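Local coordinates for protein betaine aldehyde dehydrogenase (Staphylococcus aureus subsp. aureus COL, PDB 4QTO) that probably catalyses the NAD-dependent oxidation of betaine aldehyde to glycine betaine, as a tetrameric member of the aldehyde dehydrogenase family, at residues H137-Y142 and K190-L195; T175-W180 and D242-H247; A332-V337 and T377-G382; R456-L461 and V466-F471. All blocks are in the same frame, centred on the assembly; numbering follows the deposited sequence.

Interaction 1: residues H137-Y142 and K190-L195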
loop_
_atom_site.group_PDB
_atom_site.type_symbol
_atom_site.label_atom_id
_atom_site.label_comp_id
_atom_site.label_asym_id
_atom_site.label_seq_id
_atom_site.Cartn_x
_atom_site.Cartn_y
_atom_site.Cartn_z
ATOM N N HIS A 137 21.226 -0.807 15.920
ATOM C CA HIS A 137 20.139 -1.344 16.719
ATOM C C HIS A 137 18.786 -0.997 16.069
ATOM O O HIS A 137 17.896 -1.867 15.945
ATOM C CB HIS A 137 20.177 -0.753 18.146
ATOM C CG HIS A 137 18.970 -1.085 18.971
ATOM N ND1 HIS A 137 18.780 -2.316 19.542
ATOM C CD2 HIS A 137 17.878 -0.348 19.287
ATOM C CE1 HIS A 137 17.634 -2.317 20.213
ATOM N NE2 HIS A 137 17.089 -1.120 20.106
ATOM N N ASN A 138 18.618 0.263 15.662
ATOM C CA ASN A 138 17.380 0.697 15.041
ATOM C C ASN A 138 17.108 0.070 13.673
ATOM O O ASN A 138 15.959 -0.161 13.331
ATOM C CB ASN A 138 17.288 2.199 14.997
ATOM C CG ASN A 138 17.036 2.785 16.375
ATOM O OD1 ASN A 138 16.341 2.143 17.208
ATOM N ND2 ASN A 138 17.517 3.996 16.615
ATOM N N VAL A 139 18.156 -0.233 12.896
ATOM C CA VAL A 139 17.969 -0.924 11.631
ATOM C C VAL A 139 17.404 -2.328 11.854
ATOM O O VAL A 139 16.408 -2.758 11.263
ATOM C CB VAL A 139 19.292 -0.972 10.851
ATOM C CG1 VAL A 139 19.239 -1.959 9.670
ATOM C CG2 VAL A 139 19.670 0.409 10.360
ATOM N N PHE A 140 18.055 -3.083 12.724
ATOM C CA PHE A 140 17.553 -4.410 13.039
ATOM C C PHE A 140 16.132 -4.349 13.613
ATOM O O PHE A 140 15.291 -5.160 13.253
ATOM C CB PHE A 140 18.481 -5.228 13.968
ATOM C CG PHE A 140 19.722 -5.780 13.279
ATOM C CD1 PHE A 140 19.625 -6.899 12.479
ATOM C CD2 PHE A 140 20.964 -5.234 13.496
ATOM C CE1 PHE A 140 20.742 -7.439 11.847
ATOM C CE2 PHE A 140 22.092 -5.783 12.866
ATOM C CZ PHE A 140 21.977 -6.885 12.048
ATOM N N MET A 141 15.875 -3.387 14.499
ATOM C CA MET A 141 14.544 -3.307 15.120
ATOM C C MET A 141 13.478 -2.971 14.092
ATOM O O MET A 141 12.374 -3.521 14.147
ATOM C CB MET A 141 14.503 -2.300 16.258
ATOM C CG MET A 141 13.256 -2.437 17.121
ATOM S SD MET A 141 13.179 -4.006 18.014
ATOM C CE MET A 141 14.601 -3.719 19.100
ATOM N N TYR A 142 13.807 -2.098 13.140
ATOM C CA TYR A 142 12.876 -1.714 12.082
ATOM C C TYR A 142 12.464 -2.923 11.229
ATOM O O TYR A 142 11.270 -3.188 11.051
ATOM C CB TYR A 142 13.494 -0.643 11.162
ATOM C CG TYR A 142 12.606 -0.302 9.976
ATOM C CD1 TYR A 142 11.551 0.606 10.102
ATOM C CD2 TYR A 142 12.808 -0.908 8.726
ATOM C CE1 TYR A 142 10.733 0.913 9.009
ATOM C CE2 TYR A 142 11.986 -0.630 7.666
ATOM C CZ TYR A 142 10.962 0.280 7.800
ATOM O OH TYR A 142 10.168 0.580 6.705
ATOM N N LYS A 190 22.022 -4.976 4.999
ATOM C CA LYS A 190 21.864 -6.153 4.183
ATOM C C LYS A 190 21.343 -7.362 4.971
ATOM O O LYS A 190 20.398 -8.042 4.530
ATOM C CB LYS A 190 23.198 -6.489 3.481
ATOM C CG LYS A 190 23.777 -5.338 2.649
ATOM C CD LYS A 190 24.975 -5.788 1.850
ATOM C CE LYS A 190 25.716 -4.664 1.153
ATOM N NZ LYS A 190 24.892 -3.933 0.181
ATOM N N ILE A 191 21.913 -7.617 6.155
ATOM C CA ILE A 191 21.530 -8.778 6.934
ATOM C C ILE A 191 20.101 -8.678 7.409
ATOM O O ILE A 191 19.334 -9.663 7.339
ATOM C CB ILE A 191 22.432 -8.929 8.174
ATOM C CG1 ILE A 191 23.853 -9.318 7.741
ATOM C CG2 ILE A 191 21.911 -9.980 9.112
ATOM C CD1 ILE A 191 24.859 -9.102 8.843
ATOM N N ALA A 192 19.710 -7.506 7.907
ATOM C CA ALA A 192 18.396 -7.392 8.541
ATOM C C ALA A 192 17.245 -7.776 7.620
ATOM O O ALA A 192 16.393 -8.606 7.997
ATOM C CB ALA A 192 18.203 -6.027 9.155
ATOM N N PRO A 193 17.167 -7.206 6.398
ATOM C CA PRO A 193 16.062 -7.631 5.530
ATOM C C PRO A 193 16.203 -9.043 5.019
ATOM O O PRO A 193 15.208 -9.720 4.821
ATOM C CB PRO A 193 16.103 -6.609 4.384
ATOM C CG PRO A 193 17.527 -6.121 4.368
ATOM C CD PRO A 193 17.885 -6.049 5.830
ATOM N N ALA A 194 17.420 -9.517 4.793
ATOM C CA ALA A 194 17.608 -10.874 4.294
ATOM C C ALA A 194 17.040 -11.862 5.304
ATOM O O ALA A 194 16.310 -12.792 4.951
ATOM C CB ALA A 194 19.073 -11.166 4.052
ATOM N N LEU A 195 17.371 -11.671 6.580
ATOM C CA LEU A 195 16.836 -12.581 7.593
ATOM C C LEU A 195 15.351 -12.397 7.805
ATOM O O LEU A 195 14.643 -13.394 7.964
ATOM C CB LEU A 195 17.590 -12.453 8.920
ATOM C CG LEU A 195 19.047 -12.926 8.867
ATOM C CD1 LEU A 195 19.697 -12.704 10.218
ATOM C CD2 LEU A 195 19.128 -14.391 8.472
#
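The ring of Phe140 is the one flat group in this contact, and it meets the neighbouring helix in two ways. At its edge, close to the ring plane, sits the branch methyl of Ile191, with CG2 3.9 Å from Phe140 CE1. The methyl of Ala192 approaches obliquely and lies nearer still, its CB 3.7 Å from Phe140 CD1, while the same CB is 4.0 Å from Phe140 CE1. CD1 and CE1, neighbours in the ring, do the touching. The CB of Phe140 does not aim straight at the other helix; the ring gets there because CG lies anti to the carbonyl carbon (chi1 -75°), which carries its far end across the gap. Val139 adds a looser contact from the preceding position, its CG1 4.2 Å from Ala192 CB, so the alanine methyl is touched by two successive residues of 137-142.

The two helices, 126-146 and 183-197, run almost parallel here: the short segment axes are 14° apart in direction and approach to 9.0 Å. The small side chain of Ala192 lies at the closest backbone approach, where its CA is 5.5 Å from that of Phe140. Helix 183-197 directly follows strand 162-177 of the Rossmann-like, NAD-binding part of the aldehyde dehydrogenase fold, and Ile191 also packs on Met203 of the neighbouring strand 200-204. Phe140 also touches Ile103 and Ala104 of helix 93-109. Another flank of 137-142 meets a second subunit, where Asn138 OD1 accepts a hydrogen bond from Lys98 NZ of that neighbouring chain.

Interaction 2: residues T175-W180 and D242-H247; sequences TQITPW and DVMSGH
Thr175 and Met244 meet in two ways at once, hydroxyl to carbonyl and methine to methyl. Thr175 OG1 donates a hydrogen bond of 2.8 Å to Met244 O, arriving above the carbonyl plane, 40° out of it. The hydroxyl is placed for this by chi1 of 57°, which sets OG1 between the backbone N and the carbonyl carbon. The threonine thus supplies a side-chain donor to a carbonyl in the last turn of the helix, where the backbone bonds within 242-247 are weak.

The methionine side chain in the conformer described leaves its helix extended and then bends at its last torsion, chi3, which turns CE back to the strand. There CE rests 3.9 Å from Thr175 CB and 4.0 Å from Gln176 O. Ile177, two residues on and directed to the same side of the strand, crosses the methionine at a slant, its CG1 4.1 Å from Met244 CE. This is a helix lying over one face of the Rossmann-like sheet, where strand 162-177 runs parallel to strands 200-204 and 252-256, one on each side; helix 237-246 crosses it at -132° between the local axes. Gln176 points to the other face of the sheet, where it touches Ile191 and Ala194 of helix 183-197. Its NE2 is hydrogen-bonded there to Tyr500 OH. Val243, next to Met244 in its helix, packs against helix 69-85.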
loop_
_atom_site.group_PDB
_atom_site.type_symbol
_atom_site.label_atom_id
_atom_site.label_comp_id
_atom_site.label_asym_id
_atom_site.label_seq_id
_atom_site.Cartn_x
_atom_site.Cartn_y
_atom_site.Cartn_z
ATOM N N THR A 175 24.184 -13.031 -1.864
ATOM C CA THR A 175 25.583 -12.751 -1.528
ATOM C C THR A 175 25.638 -11.248 -1.212
ATOM O O THR A 175 24.980 -10.411 -1.859
ATOM C CB THR A 175 26.587 -13.191 -2.568
ATOM O OG1 THR A 175 26.272 -12.588 -3.806
ATOM C CG2 THR A 175 26.585 -14.714 -2.681
ATOM N N GLN A 176 26.422 -10.907 -0.196
ATOM C CA GLN A 176 26.438 -9.568 0.356
ATOM C C GLN A 176 27.892 -9.159 0.566
ATOM O O GLN A 176 28.618 -9.844 1.286
ATOM C CB GLN A 176 25.657 -9.535 1.667
ATOM C CG GLN A 176 24.189 -9.936 1.496
ATOM C CD GLN A 176 23.425 -10.074 2.791
ATOM O OE1 GLN A 176 23.956 -10.498 3.803
ATOM N NE2 GLN A 176 22.146 -9.729 2.736
ATOM N N ILE A 177 28.291 -8.053 -0.041
ATOM C CA ILE A 177 29.708 -7.583 -0.007
ATOM C C ILE A 177 29.681 -6.153 0.495
ATOM O O ILE A 177 29.013 -5.295 -0.083
ATOM C CB ILE A 177 30.352 -7.688 -1.398
ATOM C CG1 ILE A 177 30.367 -9.155 -1.847
ATOM C CG2 ILE A 177 31.735 -7.090 -1.376
ATOM C CD1 ILE A 177 30.719 -9.346 -3.314
ATOM N N THR A 178 30.341 -5.915 1.633
ATOM C CA THR A 178 30.297 -4.641 2.314
ATOM C C THR A 178 31.628 -3.878 2.280
ATOM O O THR A 178 32.700 -4.469 2.051
ATOM C CB THR A 178 29.840 -4.851 3.771
ATOM O OG1 THR A 178 30.614 -5.914 4.334
ATOM C CG2 THR A 178 28.393 -5.274 3.824
ATOM N N PRO A 179 31.569 -2.557 2.505
ATOM C CA PRO A 179 32.752 -1.678 2.400
ATOM C C PRO A 179 33.471 -1.462 3.716
ATOM O O PRO A 179 32.985 -1.840 4.797
ATOM C CB PRO A 179 32.121 -0.360 1.929
ATOM C CG PRO A 179 30.882 -0.328 2.683
ATOM C CD PRO A 179 30.361 -1.741 2.712
ATOM N N TRP A 180 34.627 -0.828 3.627
ATOM C CA TRP A 180 35.429 -0.581 4.788
ATOM C C TRP A 180 35.101 0.643 5.618
ATOM O O TRP A 180 35.590 0.767 6.738
ATOM C CB TRP A 180 36.922 -0.508 4.390
ATOM C CG TRP A 180 37.230 0.417 3.253
ATOM C CD1 TRP A 180 37.468 0.076 1.951
ATOM C CD2 TRP A 180 37.329 1.853 3.313
ATOM N NE1 TRP A 180 37.719 1.204 1.190
ATOM C CE2 TRP A 180 37.644 2.303 2.010
ATOM C CE3 TRP A 180 37.205 2.788 4.338
ATOM C CZ2 TRP A 180 37.846 3.637 1.720
ATOM C CZ3 TRP A 180 37.405 4.126 4.037
ATOM C CH2 TRP A 180 37.705 4.531 2.740
ATOM N N ASP A 242 34.589 -13.036 -7.542
ATOM C CA ASP A 242 34.007 -13.609 -8.741
ATOM C C ASP A 242 33.048 -14.746 -8.441
ATOM O O ASP A 242 32.005 -14.881 -9.102
ATOM C CB ASP A 242 35.075 -14.053 -9.732
ATOM C CG ASP A 242 35.729 -12.880 -10.458
ATOM O OD1 ASP A 242 35.223 -11.727 -10.381
ATOM O OD2 ASP A 242 36.753 -13.130 -11.116
ATOM N N VAL A 243 33.383 -15.614 -7.470
ATOM C CA VAL A 243 32.447 -16.677 -7.101
ATOM C C VAL A 243 31.185 -16.109 -6.464
ATOM O O VAL A 243 30.075 -16.534 -6.778
ATOM C CB VAL A 243 33.118 -17.702 -6.126
ATOM C CG1 VAL A 243 32.116 -18.665 -5.502
ATOM C CG2 VAL A 243 34.198 -18.468 -6.850
ATOM N N MET A 244 31.340 -15.114 -5.603
ATOM C CA MET A 244 30.181 -14.529 -4.939
ATOM C C MET A 244 29.232 -13.813 -5.881
ATOM O O MET A 244 28.023 -13.799 -5.645
ATOM C CB MET A 244 30.613 -13.607 -3.813
ATOM C CG MET A 244 31.293 -14.397 -2.706
ATOM S SD MET A 244 31.722 -13.364 -1.289
ATOM C CE MET A 244 30.046 -13.023 -0.676
ATOM N N SER A 245 29.761 -13.257 -6.966
ATOM C CA SER A 245 28.892 -12.553 -7.912
ATOM C C SER A 245 28.484 -13.405 -9.104
ATOM O O SER A 245 27.492 -13.090 -9.767
ATOM C CB SER A 245 29.548 -11.283 -8.419
ATOM O OG SER A 245 30.813 -11.561 -8.994
ATOM N N GLY A 246 29.215 -14.468 -9.385
ATOM C CA GLY A 246 28.991 -15.253 -10.590
ATOM C C GLY A 246 28.479 -16.666 -10.449
ATOM O O GLY A 246 28.384 -17.375 -11.449
ATOM N N HIS A 247 28.188 -17.104 -9.225
ATOM C CA HIS A 247 27.749 -18.474 -9.008
ATOM C C HIS A 247 26.291 -18.664 -9.423
ATOM O O HIS A 247 25.420 -17.795 -9.161
ATOM C CB HIS A 247 27.933 -18.869 -7.547
ATOM C CG HIS A 247 27.974 -20.340 -7.335
ATOM N ND1 HIS A 247 26.835 -21.109 -7.307
ATOM C CD2 HIS A 247 29.011 -21.197 -7.212
ATOM C CE1 HIS A 247 27.167 -22.373 -7.142
ATOM N NE2 HIS A 247 28.486 -22.453 -7.070
#

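Interaction 3: residues A332-V337 and T377-G382; sequences ALIDRV and TIAVGG
A classic beta bulge in the edge strand 377-380 gives this contact its character: Ala379 and Val380 both face Val400 of the adjacent antiparallel strand 399-402, and both direct their side chains at helix 323-337. Two successive residues of a strand can thus meet the same helix. Ile334 takes up both. Its CD1 reaches Ala379 CB at 3.7 Å, and its CG2, on the other branch, lies 4.1 Å from Val380 CB. In the conformer described, chi1 of -70° separates the branches, with CG1 anti to the carbonyl carbon and CG2 anti to the backbone N, and the extended CG1 arm carries CD1 to Ala379. The side chains of Ile334 and Val380 lie alongside, running opposite ways.

Val337, one helical turn later, meets the CG1 methyl of Val380 at a slant, with CG1 to CG1 at 3.8 Å between Val337 and Val380. In Val380 that methyl occupies the site between backbone N and carbonyl carbon (chi1 64°). The contact is wholly apolar and partly buried, and packs the last turn of helix 323-337 over the outermost strand of the seven-stranded mixed sheet of the chain; the segment axes lie 59° apart in direction and 8.9 Å at their closest. Val337 also packs on Leu302 and Tyr306 of helix 294-306 and on Val400. The neighbouring Arg336 is engaged by another subunit, its NE and NH2 hydrogen-bonding to the carbonyls of Ser519 and Phe518 of that chain.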
loop_
_atom_site.group_PDB
_atom_site.type_symbol
_atom_site.label_atom_id
_atom_site.label_comp_id
_atom_site.label_asym_id
_atom_site.label_seq_id
_atom_site.Cartn_x
_atom_site.Cartn_y
_atom_site.Cartn_z
ATOM N N ALA A 332 35.071 31.860 5.596
ATOM C CA ALA A 332 34.572 31.278 6.836
ATOM C C ALA A 332 34.884 29.779 6.937
ATOM O O ALA A 332 35.299 29.298 7.994
ATOM C CB ALA A 332 33.079 31.509 6.957
ATOM N N LEU A 333 34.728 29.073 5.831
ATOM C CA LEU A 333 34.990 27.637 5.793
ATOM C C LEU A 333 36.478 27.359 6.028
ATOM O O LEU A 333 36.853 26.538 6.869
ATOM C CB LEU A 333 34.546 27.056 4.457
ATOM C CG LEU A 333 34.815 25.564 4.285
ATOM C CD1 LEU A 333 33.969 24.781 5.264
ATOM C CD2 LEU A 333 34.521 25.124 2.868
ATOM N N ILE A 334 37.322 28.061 5.291
ATOM C CA ILE A 334 38.782 27.897 5.409
ATOM C C ILE A 334 39.264 28.165 6.832
ATOM O O ILE A 334 40.049 27.381 7.385
ATOM C CB ILE A 334 39.517 28.778 4.400
ATOM C CG1 ILE A 334 39.292 28.240 2.984
ATOM C CG2 ILE A 334 41.015 28.816 4.702
ATOM C CD1 ILE A 334 39.614 29.227 1.886
ATOM N N ASP A 335 38.776 29.244 7.443
ATOM C CA ASP A 335 39.144 29.572 8.818
ATOM C C ASP A 335 38.773 28.439 9.783
ATOM O O ASP A 335 39.524 28.140 10.725
ATOM C CB ASP A 335 38.426 30.858 9.275
ATOM C CG ASP A 335 38.970 32.111 8.617
ATOM O OD1 ASP A 335 39.919 32.028 7.797
ATOM O OD2 ASP A 335 38.411 33.204 8.904
ATOM N N ARG A 336 37.620 27.785 9.559
ATOM C CA ARG A 336 37.232 26.700 10.429
ATOM C C ARG A 336 38.039 25.435 10.154
ATOM O O ARG A 336 38.362 24.688 11.085
ATOM C CB ARG A 336 35.735 26.402 10.264
ATOM C CG ARG A 336 34.824 27.486 10.796
ATOM C CD ARG A 336 34.758 27.526 12.313
ATOM N NE ARG A 336 34.113 26.359 12.903
ATOM C CZ ARG A 336 32.801 26.168 12.955
ATOM N NH1 ARG A 336 31.964 27.066 12.430
ATOM N NH2 ARG A 336 32.328 25.084 13.535
ATOM N N VAL A 337 38.307 25.153 8.883
ATOM C CA VAL A 337 39.055 23.950 8.514
ATOM C C VAL A 337 40.418 23.943 9.205
ATOM O O VAL A 337 40.887 22.891 9.645
ATOM C CB VAL A 337 39.168 23.781 6.989
ATOM C CG1 VAL A 337 40.179 22.709 6.611
ATOM C CG2 VAL A 337 37.803 23.433 6.422
ATOM N N THR A 377 42.852 25.700 -7.031
ATOM C CA THR A 377 43.676 26.143 -5.902
ATOM C C THR A 377 43.461 25.286 -4.661
ATOM O O THR A 377 42.322 25.076 -4.296
ATOM C CB THR A 377 43.278 27.592 -5.547
ATOM O OG1 THR A 377 43.747 28.468 -6.603
ATOM C CG2 THR A 377 43.883 28.031 -4.252
ATOM N N ILE A 378 44.547 24.798 -4.028
ATOM C CA ILE A 378 44.417 24.076 -2.767
ATOM C C ILE A 378 44.438 25.207 -1.742
ATOM O O ILE A 378 45.526 25.735 -1.396
ATOM C CB ILE A 378 45.576 23.098 -2.513
ATOM C CG1 ILE A 378 45.763 22.139 -3.682
ATOM C CG2 ILE A 378 45.350 22.332 -1.222
ATOM C CD1 ILE A 378 44.572 21.316 -4.038
ATOM N N ALA A 379 43.270 25.621 -1.285
ATOM C CA ALA A 379 43.160 26.758 -0.399
ATOM C C ALA A 379 43.669 26.517 1.016
ATOM O O ALA A 379 44.160 27.450 1.675
ATOM C CB ALA A 379 41.745 27.273 -0.374
ATOM N N VAL A 380 43.546 25.286 1.482
ATOM C CA VAL A 380 44.020 24.887 2.798
ATOM C C VAL A 380 44.149 23.369 2.791
ATOM O O VAL A 380 43.411 22.686 2.064
ATOM C CB VAL A 380 43.095 25.388 3.927
ATOM C CG1 VAL A 380 41.720 24.766 3.830
ATOM C CG2 VAL A 380 43.703 25.123 5.297
ATOM N N GLY A 381 45.111 22.845 3.548
ATOM C CA GLY A 381 45.313 21.386 3.615
ATOM C C GLY A 381 46.035 20.851 2.411
ATOM O O GLY A 381 46.994 21.481 1.908
ATOM N N GLY A 382 45.649 19.660 1.983
ATOM C CA GLY A 382 46.231 19.028 0.810
ATOM C C GLY A 382 47.515 18.223 1.024
ATOM O O GLY A 382 48.173 17.877 0.068
#

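Interaction 4: residues R456-L461 and V466-F471; sequences RVANKL and VWINDF
The beta-alpha-beta unit formed by strand 443-447, helix 451-460 and strand 465-468 is closed here, where the 456-461 segment packs on the strand that follows it. Ala458 is the focus. Its CB meets Val466 CG1 at 3.6 Å, and Ile468 CD1 comes to 4.2 Å from the same CB. The methyl of Val466 that does the touching stands anti to its backbone N (chi1 -177°), and this one methyl also receives Leu461, whose CD1 lies 4.2 Å from Val466 CG1. The leucine meets it with that branch end, the two side chains crossing at about a right angle. Ile468 starts off to one side of the helix but its long branch brings CD1 back to it. No hydrogen bond joins the two segments; the contact is apolar and buried.

Around it, Leu461 also packs on Ala435 of helix 428-436, and Ile468 on Ala454 and Gln455 within helix 451-460. Strand 465-468 is the outermost of its sheet in this chain, yet its residues Val466 to Ile468 pair in parallel with a strand of a neighbouring subunit, while Lys504 of that subunit donates hydrogen bonds to Ala458 O and Leu461 O.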
loop_
_atom_site.group_PDB
_atom_site.type_symbol
_atom_site.label_atom_id
_atom_site.label_comp_id
_atom_site.label_asym_id
_atom_site.label_seq_id
_atom_site.Cartn_x
_atom_site.Cartn_y
_atom_site.Cartn_z
ATOM N N ARG A 456 11.627 23.543 -4.419
ATOM C CA ARG A 456 11.726 23.560 -5.882
ATOM C C ARG A 456 13.026 22.927 -6.348
ATOM O O ARG A 456 13.065 22.131 -7.302
ATOM C CB ARG A 456 11.709 24.967 -6.492
ATOM C CG ARG A 456 10.393 25.673 -6.489
ATOM C CD ARG A 456 10.465 26.867 -7.451
ATOM N NE ARG A 456 11.461 27.885 -7.052
ATOM C CZ ARG A 456 11.245 28.863 -6.175
ATOM N NH1 ARG A 456 10.092 28.999 -5.519
ATOM N NH2 ARG A 456 12.187 29.764 -5.946
ATOM N N VAL A 457 14.110 23.305 -5.693
ATOM C CA VAL A 457 15.410 22.756 -6.044
ATOM C C VAL A 457 15.423 21.245 -5.758
ATOM O O VAL A 457 15.849 20.432 -6.597
ATOM C CB VAL A 457 16.537 23.490 -5.309
ATOM C CG1 VAL A 457 17.871 22.804 -5.495
ATOM C CG2 VAL A 457 16.588 24.936 -5.776
ATOM N N ALA A 458 14.968 20.836 -4.580
ATOM C CA ALA A 458 14.984 19.406 -4.238
ATOM C C ALA A 458 14.242 18.553 -5.269
ATOM O O ALA A 458 14.681 17.458 -5.591
ATOM C CB ALA A 458 14.396 19.184 -2.858
ATOM N N ASN A 459 13.132 19.052 -5.787
ATOM C CA ASN A 459 12.383 18.282 -6.765
ATOM C C ASN A 459 13.107 18.097 -8.091
ATOM O O ASN A 459 12.805 17.151 -8.826
ATOM C CB ASN A 459 11.006 18.893 -6.942
ATOM C CG ASN A 459 10.056 18.493 -5.800
ATOM O OD1 ASN A 459 9.747 17.305 -5.604
ATOM N ND2 ASN A 459 9.612 19.476 -5.029
ATOM N N LYS A 460 14.053 18.990 -8.391
ATOM C CA LYS A 460 14.810 18.924 -9.637
ATOM C C LYS A 460 16.175 18.229 -9.554
ATOM O O LYS A 460 16.771 17.936 -10.603
ATOM C CB LYS A 460 14.976 20.322 -10.237
ATOM C CG LYS A 460 13.648 20.912 -10.722
ATOM C CD LYS A 460 13.898 22.071 -11.676
ATOM C CE LYS A 460 12.648 22.490 -12.440
ATOM N NZ LYS A 460 11.666 23.153 -11.545
ATOM N N LEU A 461 16.661 17.938 -8.340
ATOM C CA LEU A 461 17.943 17.250 -8.186
ATOM C C LEU A 461 17.783 15.769 -8.424
ATOM O O LEU A 461 16.886 15.130 -7.844
ATOM C CB LEU A 461 18.515 17.485 -6.798
ATOM C CG LEU A 461 18.813 18.939 -6.463
ATOM C CD1 LEU A 461 19.324 19.062 -5.030
ATOM C CD2 LEU A 461 19.842 19.523 -7.435
ATOM N N VAL A 466 17.505 13.939 -0.702
ATOM C CA VAL A 466 17.784 15.383 -0.663
ATOM C C VAL A 466 17.423 15.906 0.716
ATOM O O VAL A 466 16.302 15.699 1.180
ATOM C CB VAL A 466 16.985 16.193 -1.678
ATOM C CG1 VAL A 466 17.391 17.647 -1.596
ATOM C CG2 VAL A 466 17.215 15.641 -3.102
ATOM N N TRP A 467 18.388 16.557 1.380
ATOM C CA TRP A 467 18.160 17.177 2.666
ATOM C C TRP A 467 17.902 18.679 2.468
ATOM O O TRP A 467 18.608 19.349 1.698
ATOM C CB TRP A 467 19.373 17.035 3.577
ATOM C CG TRP A 467 19.774 15.630 3.827
ATOM C CD1 TRP A 467 19.059 14.687 4.504
ATOM C CD2 TRP A 467 20.986 14.997 3.416
ATOM N NE1 TRP A 467 19.734 13.505 4.523
ATOM C CE2 TRP A 467 20.931 13.670 3.870
ATOM C CE3 TRP A 467 22.105 15.407 2.686
ATOM C CZ2 TRP A 467 21.966 12.759 3.636
ATOM C CZ3 TRP A 467 23.129 14.502 2.472
ATOM C CH2 TRP A 467 23.066 13.208 2.956
ATOM N N ILE A 468 16.897 19.202 3.145
ATOM C CA ILE A 468 16.618 20.651 3.155
ATOM C C ILE A 468 17.058 21.145 4.521
ATOM O O ILE A 468 16.520 20.742 5.557
ATOM C CB ILE A 468 15.152 20.976 2.847
ATOM C CG1 ILE A 468 14.866 20.612 1.375
ATOM C CG2 ILE A 468 14.892 22.455 3.134
ATOM C CD1 ILE A 468 13.413 20.706 0.968
ATOM N N ASN A 469 18.070 22.018 4.514
ATOM C CA ASN A 469 18.637 22.557 5.735
ATOM C C ASN A 469 19.185 21.506 6.723
ATOM O O ASN A 469 19.006 21.604 7.942
ATOM C CB ASN A 469 17.705 23.547 6.413
ATOM C CG ASN A 469 17.468 24.781 5.566
ATOM O OD1 ASN A 469 18.387 25.298 4.935
ATOM N ND2 ASN A 469 16.207 25.239 5.504
ATOM N N ASP A 470 19.850 20.499 6.163
ATOM C CA ASP A 470 20.507 19.470 6.944
ATOM C C ASP A 470 21.537 18.812 6.045
ATOM O O ASP A 470 21.572 19.082 4.829
ATOM C CB ASP A 470 19.497 18.454 7.495
ATOM C CG ASP A 470 19.921 17.856 8.838
ATOM O OD1 ASP A 470 21.130 17.665 9.104
ATOM O OD2 ASP A 470 18.997 17.574 9.650
ATOM N N PHE A 471 22.379 17.977 6.638
ATOM C CA PHE A 471 23.332 17.190 5.880
ATOM C C PHE A 471 23.612 15.918 6.671
ATOM O O PHE A 471 23.864 15.993 7.874
ATOM C CB PHE A 471 24.665 17.946 5.540
ATOM C CG PHE A 471 25.300 17.412 4.319
ATOM C CD1 PHE A 471 25.969 16.208 4.369
ATOM C CD2 PHE A 471 25.144 18.042 3.088
ATOM C CE1 PHE A 471 26.455 15.639 3.229
ATOM C CE2 PHE A 471 25.619 17.448 1.941
ATOM C CZ PHE A 471 26.280 16.258 2.022
#

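How the interactions relate
The four contacts fall into two pairs. Interactions 1 and 2 cross along the chain, their segments alternating, and meet directly: strand 162-177 leads into helix 183-197, and Lys190 and Ala194 of the latter touch Gln176 of the former. Their centres are 19 Å apart. Interactions 3 and 4 follow in series, with centres 25 Å apart and no touching atoms. Between the pairs, centres lie about 27 to 39 Å apart. Interaction 2 sets a helix on the Rossmann-like sheet, interaction 1 joins two helices beside it, and 3 and 4 set helices on the outermost strands of the other sheet, 377-380 and 465-468. Neighbouring subunits reach the surroundings of interactions 1, 3 and 4, consistent with a tetramer.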